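Local coordinates for protein glutaredoxin 2 (Salmonella enterica subsp. enterica serovar Typhimurium, PDB 3IR4) that binds glutathione and, as a glutaredoxin with a glutathione S-transferase-like architecture, probably catalyses glutathione-dependent thiol-disulfide exchange, at residues 138-141 / 142-145; 202-205 / 206-210. One frame throughout, in Å; residues are numbered along the deposited sequence.

Interaction 1 of 2, residues 138-141 / 142-145; sequences NHLA and HSAG
The imidazole of His-142 turns an edge to Asn-138, its ND1 toward Asn-138 O and its plane 20° from that of the Asn-138 amide. The bond that fixes the ring runs to the backbone: His-142 ND1 donates to Asn-138 O at 2.8 Å, nearly straight at 170°, with the acceptor in the ring plane. Seen from the carbonyl, the donor stands above the peptide plane. The amide oxygen is a neighbour of another kind. With Asn-138 CG anti to its own nitrogen (chi1 174°), this oxygen lies beside the imidazole, Asn-138 OD1 coming within 3.5 Å of His-142 ND1 at an angle too poor for a bond. The main-chain nitrogen of His-142 makes weak bonds to Asn-138 O and His-139 O.

Ser-143 holds the carbonyl of Leu-140 with two groups. Its OG donates to Leu-140 O at 2.7 Å and its N donates to the same oxygen at 3.1 Å, both approaching from one face of the carbonyl plane. With OG beside the backbone nitrogen, one residue presents both donors together. A water bonded to Ser-143 OG reaches His-139 O weakly, and a second water links Ala-141 O to Ala-144 N, 2.9 Å from each. Ser-143 OG also forms a hydrogen bond with Arg-107 NH2 of helix 101-108, while Leu-140 packs on Pro-106 of the same helix.

His-142 is the N-cap residue of helix 143-160, so the contact is a helix-to-helix junction. At this junction Asn-138 O and Leu-140 O take side-chain donors and Ala-141 O a water. Donation to a carbonyl requires that ND1 of His-142 carry a proton here.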
loop_
_atom_site.group_PDB
_atom_site.type_symbol
_atom_site.label_atom_id
_atom_site.label_comp_id
_atom_site.label_asym_id
_atom_site.label_seq_id
_atom_site.Cartn_x
_atom_site.Cartn_y
_atom_site.Cartn_z
ATOM N N ASN A 138 5.463 23.038 1.507
ATOM C CA ASN A 138 5.572 23.353 0.111
ATOM C C ASN A 138 4.682 22.411 -0.715
ATOM O O ASN A 138 3.922 22.823 -1.575
ATOM C CB ASN A 138 7.043 23.256 -0.326
ATOM C CG ASN A 138 7.221 23.439 -1.814
ATOM O OD1 ASN A 138 6.848 22.577 -2.609
ATOM N ND2 ASN A 138 7.825 24.541 -2.200
ATOM N N HIS A 139 4.804 21.128 -0.439
ATOM C CA HIS A 139 4.029 20.152 -1.194
ATOM C C HIS A 139 2.538 20.346 -1.001
ATOM O O HIS A 139 1.775 20.256 -1.973
ATOM C CB HIS A 139 4.458 18.750 -0.802
ATOM C CG HIS A 139 5.881 18.468 -1.100
ATOM N ND1 HIS A 139 6.547 17.389 -0.571
ATOM C CD2 HIS A 139 6.796 19.184 -1.789
ATOM C CE1 HIS A 139 7.806 17.423 -0.986
ATOM N NE2 HIS A 139 7.993 18.522 -1.695
ATOM N N LEU A 140 2.100 20.591 0.243
ATOM C CA LEU A 140 0.683 20.823 0.492
ATOM C C LEU A 140 0.154 22.053 -0.239
ATOM O O LEU A 140 -0.970 22.060 -0.728
ATOM C CB LEU A 140 0.435 20.926 1.998
ATOM C CG LEU A 140 0.439 19.599 2.762
ATOM C CD1 LEU A 140 0.474 19.886 4.258
ATOM C CD2 LEU A 140 -0.733 18.726 2.389
ATOM N N ALA A 141 0.973 23.103 -0.327
ATOM C CA ALA A 141 0.591 24.329 -1.024
ATOM C C ALA A 141 0.472 24.110 -2.519
ATOM O O ALA A 141 -0.198 24.882 -3.188
ATOM C CB ALA A 141 1.554 25.453 -0.724
ATOM N N HIS A 142 1.087 23.052 -3.034
ATOM C CA HIS A 142 0.989 22.654 -4.442
ATOM C C HIS A 142 -0.058 21.576 -4.696
ATOM O O HIS A 142 -0.074 20.982 -5.768
ATOM C CB HIS A 142 2.362 22.186 -4.923
ATOM C CG HIS A 142 3.300 23.309 -5.149
ATOM N ND1 HIS A 142 4.027 23.888 -4.137
ATOM C CD2 HIS A 142 3.571 24.018 -6.265
ATOM C CE1 HIS A 142 4.752 24.878 -4.636
ATOM N NE2 HIS A 142 4.483 24.983 -5.925
ATOM N N SER A 143 -0.946 21.346 -3.744
ATOM C CA SER A 143 -1.940 20.287 -3.890
ATOM C C SER A 143 -2.818 20.425 -5.118
ATOM O O SER A 143 -3.140 19.432 -5.755
ATOM C CB SER A 143 -2.843 20.236 -2.659
ATOM O OG SER A 143 -2.174 19.806 -1.499
ATOM N N ALA A 144 -3.239 21.640 -5.456
ATOM C CA ALA A 144 -4.199 21.792 -6.574
ATOM C C ALA A 144 -3.593 21.214 -7.850
ATOM O O ALA A 144 -4.216 20.444 -8.577
ATOM C CB ALA A 144 -4.589 23.256 -6.769
ATOM N N GLY A 145 -2.369 21.614 -8.159
ATOM C CA GLY A 145 -1.714 21.121 -9.359
ATOM C C GLY A 145 -1.435 19.622 -9.319
ATOM O O GLY A 145 -1.558 18.919 -10.309
HETATM O O HOH W 1 0.414 17.769 -1.305
HETATM O O HOH W 2 -2.938 23.956 -3.745
#

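Interaction 2 of 2, residues 202-205 / 206-210; sequences DNMA and KQTQI
Asn-203 and Gln-207, one helical turn apart, join their side-chain amides by a hydrogen bond, Asn-203 ND2 to Gln-207 OE1 at 2.8 Å. The N-H points fairly directly at its acceptor (158°), yet the donor stands well above the carbonyl plane of Gln-207, and the two amide planes are 54° apart. Asn-203 CG lies anti to the backbone N, and the extended Gln-207 chain runs back along the helix to meet it. Asn-203 ND2 has a second acceptor in Pro-164 O, so two carbonyl oxygens fix the turn of this amide.

A hydroxyl-to-backbone bond follows on another side of the helix. Thr-208 OG1 donates to Met-204 O at 2.7 Å, while Thr-208 N reaches the same oxygen at 2.9 Å from the opposite face of the carbonyl plane. The hydroxyl sits between its own N and carbonyl carbon (chi1 66°), the rotamer that swings it back over the preceding turn.

Backbone bonds close the helix. Gln-207 N donates to Asn-203 O at 2.9 Å. Beyond it the positive phi of Gln-209 turns the chain into a Schellman motif, in which Gln-209 N donates to Lys-206 O at 3.3 Å and Ile-210 N to Ala-205 O at 3.2 Å, the latter within the carbonyl plane.

One apolar contact is added: Met-204 CE, of a selenomethionine bent at chi2 and chi3, lies 3.9 Å from Thr-208 CG2, the two side chains crossing at about a right angle.

This is the C-terminal end of helix 195-208. Met-204, Ala-205 and Thr-208 pack on Phe-179 of helix 173-185, while Gln-207 and Thr-208 meet Leu-24 and Ile-210 meets Arg-19 and Met-20, all of helix 13-25 in the thioredoxin-like domain.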
loop_
_atom_site.group_PDB
_atom_site.type_symbol
_atom_site.label_atom_id
_atom_site.label_comp_id
_atom_site.label_asym_id
_atom_site.label_seq_id
_atom_site.Cartn_x
_atom_site.Cartn_y
_atom_site.Cartn_z
ATOM N N ASP A 202 -12.738 0.053 -5.247
ATOM C CA ASP A 202 -13.757 -0.363 -4.303
ATOM C C ASP A 202 -13.846 -1.859 -4.184
ATOM O O ASP A 202 -13.931 -2.413 -3.079
ATOM C CB ASP A 202 -15.114 0.215 -4.704
ATOM C CG ASP A 202 -15.221 1.714 -4.507
ATOM O OD1 ASP A 202 -14.368 2.318 -3.836
ATOM O OD2 ASP A 202 -16.171 2.294 -5.075
ATOM N N ASN A 203 -13.822 -2.550 -5.310
ATOM C CA ASN A 203 -13.915 -3.991 -5.273
ATOM C C ASN A 203 -12.691 -4.624 -4.635
ATOM O O ASN A 203 -12.790 -5.528 -3.816
ATOM C CB ASN A 203 -14.107 -4.580 -6.664
ATOM C CG ASN A 203 -13.993 -6.077 -6.613
ATOM O OD1 ASN A 203 -14.897 -6.742 -6.109
ATOM N ND2 ASN A 203 -12.834 -6.604 -7.002
HETATM N N MSE A 204 -11.515 -4.138 -5.015
HETATM C CA MSE A 204 -10.303 -4.710 -4.469
HETATM C C MSE A 204 -10.199 -4.467 -2.958
HETATM O O MSE A 204 -9.719 -5.347 -2.249
HETATM C CB MSE A 204 -9.077 -4.184 -5.189
HETATM C CG MSE A 204 -8.977 -4.658 -6.609
HETATM SE SE MSE A 204 -8.922 -6.550 -6.904
HETATM C CE MSE A 204 -7.585 -6.926 -5.770
ATOM N N ALA A 205 -10.647 -3.320 -2.453
ATOM C CA ALA A 205 -10.645 -3.103 -1.014
ATOM C C ALA A 205 -11.529 -4.170 -0.334
ATOM O O ALA A 205 -11.142 -4.753 0.688
ATOM C CB ALA A 205 -11.111 -1.726 -0.692
ATOM N N LYS A 206 -12.706 -4.444 -0.894
ATOM C CA LYS A 206 -13.601 -5.446 -0.342
ATOM C C LYS A 206 -12.984 -6.831 -0.358
ATOM O O LYS A 206 -12.926 -7.499 0.671
ATOM C CB LYS A 206 -14.935 -5.426 -1.083
ATOM C CG LYS A 206 -15.787 -4.208 -0.718
ATOM C CD LYS A 206 -17.109 -4.116 -1.465
ATOM C CE LYS A 206 -17.880 -2.832 -1.119
ATOM N NZ LYS A 206 -19.278 -2.839 -1.639
ATOM N N GLN A 207 -12.476 -7.234 -1.518
ATOM C CA GLN A 207 -11.957 -8.597 -1.659
ATOM C C GLN A 207 -10.679 -8.832 -0.881
ATOM O O GLN A 207 -10.424 -9.949 -0.424
ATOM C CB GLN A 207 -11.789 -8.947 -3.120
ATOM C CG GLN A 207 -13.093 -9.037 -3.915
ATOM C CD GLN A 207 -12.885 -9.665 -5.265
ATOM O OE1 GLN A 207 -12.089 -9.173 -6.083
ATOM N NE2 GLN A 207 -13.571 -10.766 -5.501
ATOM N N THR A 208 -9.843 -7.791 -0.739
ATOM C CA THR A 208 -8.590 -7.902 0.020
ATOM C C THR A 208 -8.769 -7.696 1.518
ATOM O O THR A 208 -7.848 -7.954 2.267
ATOM C CB THR A 208 -7.512 -6.918 -0.455
ATOM O OG1 THR A 208 -7.943 -5.578 -0.185
ATOM C CG2 THR A 208 -7.112 -7.130 -1.912
ATOM N N GLN A 209 -9.953 -7.263 1.978
ATOM C CA GLN A 209 -10.158 -6.976 3.421
ATOM C C GLN A 209 -9.233 -5.862 3.891
ATOM O O GLN A 209 -8.700 -5.917 5.006
ATOM C CB GLN A 209 -9.976 -8.221 4.305
ATOM C CG GLN A 209 -10.957 -9.333 4.046
ATOM C CD GLN A 209 -12.355 -9.090 4.577
ATOM O OE1 GLN A 209 -12.686 -8.013 5.062
ATOM N NE2 GLN A 209 -13.190 -10.099 4.476
ATOM N N ILE A 210 -9.008 -4.878 3.036
ATOM C CA ILE A 210 -8.154 -3.730 3.383
ATOM C C ILE A 210 -8.979 -2.480 3.175
ATOM O O ILE A 210 -9.556 -2.276 2.119
ATOM C CB ILE A 210 -6.869 -3.701 2.530
ATOM C CG1 ILE A 210 -6.033 -4.959 2.747
ATOM C CG2 ILE A 210 -6.085 -2.418 2.807
ATOM C CD1 ILE A 210 -4.949 -5.207 1.713
#

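In the fold
Both contacts belong to the helical C-terminal domain and both mark helix ends, but in different surroundings. Interaction 1 joins helix 136-141 to helix 143-160 at the surface, its centre about 22 Å from the centre of the chain; interaction 2 ends helix 195-208 in a partly buried place, about 12 Å from that centre. Their centres are 29 Å apart and their nearest atoms about 21 Å, so neither touches the other. Interaction 2 does not reach the glutathione, the Ile-210 side chain being about 14 Å from the bound tripeptide, but it packs on helix 13-25, which begins just after the pocket residue Cys-12.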